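Local structure of cytochrome C-type biogenesis protein ccmF (Thermus thermophilus, 6ZMQ) at residues A[21-26]-A[68-73]; A[464-469]-A[516-521]. The protein binds heme and probably attaches it to apocytochrome c during cytochrome c maturation, as a membrane-embedded heme lyase. All coordinates share one frame; numbering follows the deposited sequence.

From the N terminus, the chain first enters helix 20-47, passes the short helix 51-57 and comes back in helix 61-81, where contact 1 closes a largely helical loop of 41 residues between its segments. Contact 2 closes a second loop much later, joining helix 460-484 to helix 501-525 across 46 residues, of which 488-494 are not modelled. The two loops lie in series, so they neither nest nor cross. The centres of contacts 1 and 2 are about 50 Å apart, on opposite sides of the chain's centre. Contact 1 ties together the first predicted transmembrane helices, whereas contact 2 joins helices of the CcmF C-terminal region beside a bound lipid; helix 501-525 carries the axial heme ligand H510.

Contact 1 (A[21-26]-A[68-73])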
ATOM      1  N   ALA A  21       5.282   7.991  31.153  1.00 62.77           N
ATOM      2  CA  ALA A  21       5.161   6.546  31.328  1.00 64.17           C
ATOM      3  C   ALA A  21       3.819   6.145  31.926  1.00 62.34           C
ATOM      4  O   ALA A  21       3.131   5.276  31.382  1.00 78.15           O
ATOM      5  CB  ALA A  21       6.297   6.048  32.218  1.00 74.07           C
ATOM      6  N   LEU A  22       3.409   6.772  33.028  1.00 56.43           N
ATOM      7  CA  LEU A  22       2.135   6.376  33.610  1.00 53.20           C
ATOM      8  C   LEU A  22       0.943   7.026  32.925  1.00 67.03           C
ATOM      9  O   LEU A  22      -0.148   6.447  32.973  1.00 82.12           O
ATOM     10  CB  LEU A  22       2.102   6.645  35.117  1.00 43.57           C
ATOM     11  CG  LEU A  22       2.957   5.626  35.879  1.00 58.81           C
ATOM     12  CD1 LEU A  22       4.411   6.064  36.029  1.00 60.66           C
ATOM     13  CD2 LEU A  22       2.325   5.288  37.223  1.00 69.56           C
ATOM     14  N   LEU A  23       1.148   8.140  32.208  1.00 62.39           N
ATOM     15  CA  LEU A  23       0.127   8.624  31.282  1.00 54.02           C
ATOM     16  C   LEU A  23      -0.120   7.637  30.153  1.00 66.84           C
ATOM     17  O   LEU A  23      -1.276   7.354  29.829  1.00 82.99           O
ATOM     18  CB  LEU A  23       0.531   9.969  30.677  1.00 42.43           C
ATOM     19  CG  LEU A  23      -0.351  10.559  29.559  1.00 33.97           C
ATOM     20  CD1 LEU A  23      -1.835  10.741  29.908  1.00 42.88           C
ATOM     21  CD2 LEU A  23       0.261  11.849  29.049  1.00 36.01           C
ATOM     22  N   GLY A  24       0.934   7.039  29.615  1.00 61.72           N
ATOM     23  CA  GLY A  24       0.767   6.093  28.534  1.00 53.56           C
ATOM     24  C   GLY A  24       0.277   4.742  29.002  1.00 47.22           C
ATOM     25  O   GLY A  24      -0.421   4.033  28.269  1.00 50.92           O
ATOM     26  N   ASN A  25       0.649   4.376  30.231  1.00 42.29           N
ATOM     27  CA  ASN A  25       0.159   3.135  30.820  1.00 50.31           C
ATOM     28  C   ASN A  25      -1.332   3.223  31.122  1.00 60.13           C
ATOM     29  O   ASN A  25      -2.086   2.296  30.796  1.00 81.31           O
ATOM     30  CB  ASN A  25       0.954   2.791  32.078  1.00 57.19           C
ATOM     31  CG  ASN A  25       2.188   1.950  31.778  1.00 61.41           C
ATOM     32  OD1 ASN A  25       2.074   0.805  31.328  1.00 64.43           O
ATOM     33  ND2 ASN A  25       3.367   2.493  32.073  1.00 59.67           N
ATOM     34  N   LEU A  26      -1.783   4.353  31.703  1.00 50.08           N
ATOM     35  CA  LEU A  26      -3.219   4.566  31.882  1.00 46.46           C
ATOM     36  C   LEU A  26      -3.915   4.732  30.538  1.00 51.87           C
ATOM     37  O   LEU A  26      -5.075   4.342  30.399  1.00 60.51           O
ATOM     38  CB  LEU A  26      -3.515   5.760  32.809  1.00 41.38           C
ATOM     39  CG  LEU A  26      -3.319   7.269  32.592  1.00 46.61           C
ATOM     40  CD1 LEU A  26      -4.504   7.938  31.890  1.00 58.15           C
ATOM     41  CD2 LEU A  26      -3.059   7.952  33.930  1.00 51.71           C
ATOM     42  N   ALA A  68      -6.563   6.065  23.673  1.00 28.53           N
ATOM     43  CA  ALA A  68      -5.553   5.777  22.648  1.00 43.47           C
ATOM     44  C   ALA A  68      -4.761   7.025  22.268  1.00 49.91           C
ATOM     45  O   ALA A  68      -3.529   6.967  22.151  1.00 59.33           O
ATOM     46  CB  ALA A  68      -6.219   5.178  21.402  1.00 52.42           C
ATOM     47  N   LEU A  69      -5.436   8.173  22.167  1.00 43.19           N
ATOM     48  CA  LEU A  69      -4.759   9.433  21.885  1.00 31.66           C
ATOM     49  C   LEU A  69      -3.903   9.880  23.056  1.00 38.59           C
ATOM     50  O   LEU A  69      -2.846  10.478  22.837  1.00 38.73           O
ATOM     51  CB  LEU A  69      -5.789  10.504  21.498  1.00 28.99           C
ATOM     52  CG  LEU A  69      -5.441  11.959  21.121  1.00 37.41           C
ATOM     53  CD1 LEU A  69      -6.548  12.478  20.239  1.00 45.37           C
ATOM     54  CD2 LEU A  69      -5.316  12.940  22.307  1.00 45.57           C
ATOM     55  N   ALA A  70      -4.333   9.575  24.284  1.00 34.93           N
ATOM     56  CA  ALA A  70      -3.526   9.871  25.464  1.00 32.29           C
ATOM     57  C   ALA A  70      -2.226   9.072  25.465  1.00 37.55           C
ATOM     58  O   ALA A  70      -1.167   9.597  25.818  1.00 47.44           O
ATOM     59  CB  ALA A  70      -4.339   9.590  26.729  1.00 41.35           C
ATOM     60  N   ALA A  71      -2.280   7.815  25.025  1.00 39.94           N
ATOM     61  CA  ALA A  71      -1.069   6.994  24.974  1.00 47.11           C
ATOM     62  C   ALA A  71      -0.110   7.442  23.866  1.00 40.97           C
ATOM     63  O   ALA A  71       1.115   7.484  24.070  1.00 40.28           O
ATOM     64  CB  ALA A  71      -1.449   5.529  24.806  1.00 59.40           C
ATOM     65  N   PHE A  72      -0.650   7.776  22.685  1.00 39.50           N
ATOM     66  CA  PHE A  72       0.195   8.279  21.594  1.00 41.12           C
ATOM     67  C   PHE A  72       0.822   9.624  21.932  1.00 47.46           C
ATOM     68  O   PHE A  72       2.000   9.865  21.635  1.00 45.01           O
ATOM     69  CB  PHE A  72      -0.616   8.404  20.313  1.00 38.55           C
ATOM     70  CG  PHE A  72       0.193   8.786  19.098  1.00 31.77           C
ATOM     71  CD1 PHE A  72       0.904   7.827  18.391  1.00 32.12           C
ATOM     72  CD2 PHE A  72       0.214  10.106  18.640  1.00 37.60           C
ATOM     73  CE1 PHE A  72       1.638   8.176  17.264  1.00 38.48           C
ATOM     74  CE2 PHE A  72       0.950  10.462  17.521  1.00 44.12           C
ATOM     75  CZ  PHE A  72       1.660   9.496  16.832  1.00 44.80           C
ATOM     76  N   LEU A  73       0.036  10.528  22.514  1.00 52.72           N
ATOM     77  CA  LEU A  73       0.581  11.823  22.893  1.00 43.44           C
ATOM     78  C   LEU A  73       1.521  11.708  24.088  1.00 47.36           C
ATOM     79  O   LEU A  73       2.398  12.556  24.249  1.00 63.09           O
ATOM     80  CB  LEU A  73      -0.559  12.807  23.161  1.00 34.69           C
ATOM     81  CG  LEU A  73      -1.303  13.404  21.953  1.00 29.70           C
ATOM     82  CD1 LEU A  73      -1.893  14.759  22.314  1.00 28.79           C
ATOM     83  CD2 LEU A  73      -0.428  13.521  20.700  1.00 29.05           C
TER
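G24 and A71 mark the tight part of this contact: their CA atoms are only 4.1 Å apart, since glycine has no side chain and alanine only a methyl, and neither adds bulk where the backbones approach. The CB of A71 rests 3.9 Å from the carbonyl O of G24, so a side chain meets backbone here, and both residues are buried. Beside them L23 adds the apolar bulk that the small residues lack. Its CG stands anti to the backbone N (chi1 173°), which carries the isobutyl group across to the other helix; CG comes within 3.9 Å of A70 O, and CD1 lies 4.2 Å from A70 CB. Close approach of helices through glycine and alanine is a familiar feature of membrane proteins, and here it joins helices 20-47 and 61-81, both predicted to span the membrane. L23 also touches A74 and W77, and A71 touches L115 of helix 110-129. Toward the surface the fit is looser. L26 CD1 stays 5.4 Å from A70 CB; L26 lies on the surface, where an apolar leucine may face lipid. N25 points away from the partner helix, and its ND2 makes a weak hydrogen bond to A21 O.

Contact 2 (A[464-469]-A[516-521]); sequences FALGLF and MGLAIA. With PTY (phosphatidylethanolamine), chain H.
With CG anti to the backbone N in both F469 (chi1 172°) and L518 (chi1 -178°), the two side chains reach across the helix interface and meet obliquely. CD1 of L518 does the touching, 3.7 Å from F469 CD2, and the same methyl packs against F469 CB. L466 leaves its helix pointing away from the partner, yet its CD1 lies 3.9 Å from L518 CD1, the two leucines running side by side. L518 thus carries most of the contact from its segment, a branched side chain able to serve two neighbours at once. One helical turn from F469, A465 CB meets A521 CB at 3.7 Å; a pair of methyls suits segments whose axes approach to 8.8 Å. A phosphatidylethanolamine borders this pair. One acyl chain passes F464, whose CE2 is 3.6 Å from lipid C18, while L468 CG lies over one face of the F464 ring. The other chain passes G517, C40 lying 4.0 Å from its CA. A521 CB also approaches the ester carbonyl oxygen O10. The two segments run nearly antiparallel (170°), in predicted transmembrane helices that together line a phosphatidylethanolamine pocket, and helix 501-525 also carries the heme ligand H510.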
ATOM      1  N   PHE A 464       4.185  -5.957 -27.966  1.00 55.43           N
ATOM      2  CA  PHE A 464       2.828  -6.335 -27.600  1.00 47.62           C
ATOM      3  C   PHE A 464       2.322  -5.496 -26.432  1.00 48.79           C
ATOM      4  O   PHE A 464       1.126  -5.211 -26.341  1.00 58.74           O
ATOM      5  CB  PHE A 464       2.767  -7.821 -27.250  1.00 44.95           C
ATOM      6  CG  PHE A 464       1.419  -8.254 -26.766  1.00 39.88           C
ATOM      7  CD1 PHE A 464       0.316  -8.140 -27.595  1.00 34.75           C
ATOM      8  CD2 PHE A 464       1.235  -8.672 -25.455  1.00 38.13           C
ATOM      9  CE1 PHE A 464      -0.941  -8.501 -27.153  1.00 28.10           C
ATOM     10  CE2 PHE A 464      -0.021  -9.021 -25.004  1.00 28.99           C
ATOM     11  CZ  PHE A 464      -1.111  -8.940 -25.858  1.00 27.45           C
ATOM     12  N   ALA A 465       3.219  -5.081 -25.535  1.00 53.89           N
ATOM     13  CA  ALA A 465       2.833  -4.155 -24.472  1.00 50.35           C
ATOM     14  C   ALA A 465       2.473  -2.780 -25.023  1.00 49.78           C
ATOM     15  O   ALA A 465       1.555  -2.122 -24.510  1.00 54.21           O
ATOM     16  CB  ALA A 465       3.956  -4.045 -23.450  1.00 44.75           C
ATOM     17  N   LEU A 466       3.199  -2.328 -26.055  1.00 39.69           N
ATOM     18  CA  LEU A 466       2.812  -1.124 -26.793  1.00 45.40           C
ATOM     19  C   LEU A 466       1.432  -1.283 -27.422  1.00 59.95           C
ATOM     20  O   LEU A 466       0.616  -0.349 -27.392  1.00 74.34           O
ATOM     21  CB  LEU A 466       3.848  -0.814 -27.875  1.00 33.94           C
ATOM     22  CG  LEU A 466       3.621   0.420 -28.755  1.00 30.68           C
ATOM     23  CD1 LEU A 466       3.374   1.689 -27.944  1.00 40.32           C
ATOM     24  CD2 LEU A 466       4.773   0.611 -29.731  1.00 29.59           C
ATOM     25  N   GLY A 467       1.166  -2.468 -27.985  1.00 57.37           N
ATOM     26  CA  GLY A 467      -0.152  -2.767 -28.523  1.00 50.30           C
ATOM     27  C   GLY A 467      -1.246  -2.742 -27.472  1.00 43.67           C
ATOM     28  O   GLY A 467      -2.348  -2.241 -27.716  1.00 42.15           O
ATOM     29  N   LEU A 468      -0.930  -3.236 -26.270  1.00 43.87           N
ATOM     30  CA  LEU A 468      -1.888  -3.245 -25.166  1.00 54.71           C
ATOM     31  C   LEU A 468      -2.208  -1.838 -24.680  1.00 64.56           C
ATOM     32  O   LEU A 468      -3.372  -1.520 -24.407  1.00 84.72           O
ATOM     33  CB  LEU A 468      -1.349  -4.076 -24.006  1.00 44.95           C
ATOM     34  CG  LEU A 468      -1.442  -5.593 -24.117  1.00 30.47           C
ATOM     35  CD1 LEU A 468      -1.057  -6.210 -22.790  1.00 30.98           C
ATOM     36  CD2 LEU A 468      -2.832  -6.008 -24.546  1.00 29.72           C
ATOM     37  N   PHE A 469      -1.186  -0.983 -24.577  1.00 47.14           N
ATOM     38  CA  PHE A 469      -1.410   0.407 -24.179  1.00 48.87           C
ATOM     39  C   PHE A 469      -2.186   1.186 -25.238  1.00 58.93           C
ATOM     40  O   PHE A 469      -3.017   2.038 -24.899  1.00 67.99           O
ATOM     41  CB  PHE A 469      -0.081   1.095 -23.893  1.00 50.81           C
ATOM     42  CG  PHE A 469      -0.200   2.577 -23.654  1.00 49.79           C
ATOM     43  CD1 PHE A 469      -0.748   3.043 -22.458  1.00 44.54           C
ATOM     44  CD2 PHE A 469       0.230   3.499 -24.616  1.00 45.24           C
ATOM     45  CE1 PHE A 469      -0.875   4.395 -22.208  1.00 38.31           C
ATOM     46  CE2 PHE A 469       0.115   4.868 -24.399  1.00 43.32           C
ATOM     47  CZ  PHE A 469      -0.440   5.326 -23.182  1.00 37.56           C
ATOM     48  N   MET A 516       1.382   2.420 -16.866  1.00 41.18           N
ATOM     49  CA  MET A 516       2.324   1.647 -16.056  1.00 35.74           C
ATOM     50  C   MET A 516       2.603   0.259 -16.623  1.00 43.76           C
ATOM     51  O   MET A 516       3.706  -0.251 -16.437  1.00 52.43           O
ATOM     52  CB  MET A 516       1.850   1.507 -14.611  1.00 30.76           C
ATOM     53  CG  MET A 516       2.234   2.670 -13.707  1.00 42.21           C
ATOM     54  SD  MET A 516       2.236   2.330 -11.927  1.00 70.57           S
ATOM     55  CE  MET A 516       2.717   0.603 -11.855  1.00 85.15           C
ATOM     56  N   GLY A 517       1.622  -0.385 -17.261  1.00 40.98           N
ATOM     57  CA  GLY A 517       1.886  -1.660 -17.920  1.00 47.50           C
ATOM     58  C   GLY A 517       2.902  -1.537 -19.041  1.00 62.41           C
ATOM     59  O   GLY A 517       3.843  -2.350 -19.128  1.00 76.16           O
ATOM     60  N   LEU A 518       2.758  -0.481 -19.871  1.00 65.05           N
ATOM     61  CA  LEU A 518       3.788  -0.160 -20.870  1.00 52.93           C
ATOM     62  C   LEU A 518       5.144   0.122 -20.226  1.00 57.97           C
ATOM     63  O   LEU A 518       6.166  -0.408 -20.680  1.00 59.27           O
ATOM     64  CB  LEU A 518       3.364   1.026 -21.753  1.00 34.90           C
ATOM     65  CG  LEU A 518       4.295   1.489 -22.907  1.00 25.88           C
ATOM     66  CD1 LEU A 518       3.507   1.975 -24.090  1.00 28.66           C
ATOM     67  CD2 LEU A 518       5.278   2.637 -22.548  1.00 25.96           C
ATOM     68  N   ALA A 519       5.168   0.976 -19.193  1.00 61.52           N
ATOM     69  CA  ALA A 519       6.422   1.394 -18.562  1.00 43.50           C
ATOM     70  C   ALA A 519       7.150   0.222 -17.901  1.00 39.06           C
ATOM     71  O   ALA A 519       8.376   0.093 -18.019  1.00 41.06           O
ATOM     72  CB  ALA A 519       6.136   2.502 -17.542  1.00 36.14           C
ATOM     73  N   ILE A 520       6.398  -0.670 -17.247  1.00 35.56           N
ATOM     74  CA  ILE A 520       6.991  -1.823 -16.571  1.00 42.49           C
ATOM     75  C   ILE A 520       7.545  -2.823 -17.574  1.00 50.19           C
ATOM     76  O   ILE A 520       8.674  -3.303 -17.404  1.00 66.86           O
ATOM     77  CB  ILE A 520       5.974  -2.456 -15.600  1.00 49.28           C
ATOM     78  CG1 ILE A 520       5.498  -1.376 -14.617  1.00 58.21           C
ATOM     79  CG2 ILE A 520       6.528  -3.723 -14.906  1.00 49.07           C
ATOM     80  CD1 ILE A 520       4.751  -1.860 -13.416  1.00 54.39           C
ATOM     81  N   ALA A 521       6.812  -3.095 -18.670  1.00 45.18           N
ATOM     82  CA  ALA A 521       7.342  -4.052 -19.643  1.00 35.88           C
ATOM     83  C   ALA A 521       8.539  -3.482 -20.405  1.00 44.66           C
ATOM     84  O   ALA A 521       9.505  -4.209 -20.682  1.00 54.46           O
ATOM     85  CB  ALA A 521       6.244  -4.496 -20.596  1.00 28.26           C
TER
HETATM   86  C1  PTY H 707      10.639 -10.175 -20.754  1.00 98.10           C
HETATM   87  C2  PTY H 707       7.613 -16.298 -20.697  1.00 79.07           C
HETATM   88  C3  PTY H 707       8.489 -15.893 -21.881  1.00 88.44           C
HETATM   89  O4  PTY H 707      10.377  -9.366 -19.643  1.00 87.64           O
HETATM   90  C5  PTY H 707       9.567 -11.422 -22.637  1.00112.60           C
HETATM   91  C6  PTY H 707       9.313 -10.531 -21.424  1.00103.93           C
HETATM   92  O7  PTY H 707       8.649  -9.363 -21.820  1.00100.81           O
HETATM   93  C8  PTY H 707       7.440  -9.164 -21.143  1.00 88.38           C
HETATM   94  O10 PTY H 707       7.344  -8.284 -20.351  1.00 83.12           O
HETATM   95  C11 PTY H 707       6.263 -10.101 -21.418  1.00 86.02           C
HETATM   96  C12 PTY H 707       5.085  -9.355 -22.042  1.00 81.10           C
HETATM   97  C13 PTY H 707       4.369 -10.298 -23.012  1.00 65.61           C
HETATM   98  C14 PTY H 707       3.547 -11.325 -22.231  1.00 46.70           C
HETATM   99  C15 PTY H 707       2.762 -12.219 -23.190  1.00 43.95           C
HETATM  100  C16 PTY H 707       1.263 -11.902 -23.158  1.00 47.48           C
HETATM  101  C17 PTY H 707       0.590 -12.625 -24.330  1.00 51.97           C
HETATM  102  C18 PTY H 707      -0.933 -12.449 -24.336  1.00 46.42           C
HETATM  103  C19 PTY H 707      -1.468 -12.882 -25.707  1.00 48.44           C
HETATM  104  C20 PTY H 707      -2.799 -12.215 -26.074  1.00 49.47           C
HETATM  105  C21 PTY H 707      -3.011 -12.308 -27.591  1.00 52.79           C
HETATM  106  C22 PTY H 707      -4.236 -13.160 -27.941  1.00 55.45           C
HETATM  107  C23 PTY H 707      -4.511 -13.116 -29.449  1.00 65.48           C
HETATM  108  C24 PTY H 707      -5.960 -13.515 -29.738  1.00 69.99           C
HETATM  109  C25 PTY H 707      -6.354 -13.071 -31.146  1.00 65.41           C
HETATM  110  C26 PTY H 707      -7.795 -12.568 -31.117  1.00 61.10           C
HETATM  111  C27 PTY H 707      -8.705 -13.598 -31.783  1.00 50.24           C
HETATM  112  C28 PTY H 707     -10.127 -13.434 -31.253  1.00 37.40           C
HETATM  113  C29 PTY H 707     -10.170 -13.912 -29.803  1.00 33.80           C
HETATM  114  C30 PTY H 707      11.096  -9.707 -18.492  1.00 77.37           C
HETATM  115  C31 PTY H 707      10.499  -9.456 -17.106  1.00 67.09           C
HETATM  116  O30 PTY H 707      12.174 -10.185 -18.583  1.00 75.19           O
HETATM  117  C32 PTY H 707       9.009  -9.137 -17.218  1.00 58.71           C
HETATM  118  C33 PTY H 707       8.416  -8.958 -15.820  1.00 58.01           C
HETATM  119  C34 PTY H 707       6.912  -9.205 -15.876  1.00 61.60           C
HETATM  120  C35 PTY H 707       6.235  -8.045 -16.599  1.00 67.32           C
HETATM  121  C36 PTY H 707       5.122  -7.490 -15.715  1.00 68.95           C
HETATM  122  C37 PTY H 707       3.989  -6.947 -16.583  1.00 69.65           C
HETATM  123  C38 PTY H 707       2.878  -6.488 -15.647  1.00 55.40           C
HETATM  124  C39 PTY H 707       2.054  -5.400 -16.325  1.00 48.27           C
HETATM  125  C40 PTY H 707       1.316  -4.591 -15.264  1.00 48.46           C
HETATM  126  C41 PTY H 707      -0.126  -4.414 -15.735  1.00 53.74           C
HETATM  127  C42 PTY H 707      -0.872  -3.479 -14.788  1.00 49.99           C
HETATM  128  C43 PTY H 707      -1.071  -4.191 -13.453  1.00 41.51           C
HETATM  129  C44 PTY H 707      -2.126  -3.468 -12.617  1.00 44.30           C
HETATM  130  P1  PTY H 707      10.132 -14.003 -22.625  0.60103.04           P
HETATM  131  O11 PTY H 707       8.813 -14.533 -21.791  1.00 95.97           O
HETATM  132  O12 PTY H 707       9.882 -14.143 -24.107  1.00110.34           O
HETATM  133  O13 PTY H 707      11.321 -14.854 -22.257  1.00 94.46           O
HETATM  134  O14 PTY H 707      10.465 -12.429 -22.264  1.00111.59           O
HETATM  135  N1  PTY H 707       7.035 -17.615 -20.916  1.00 73.41           N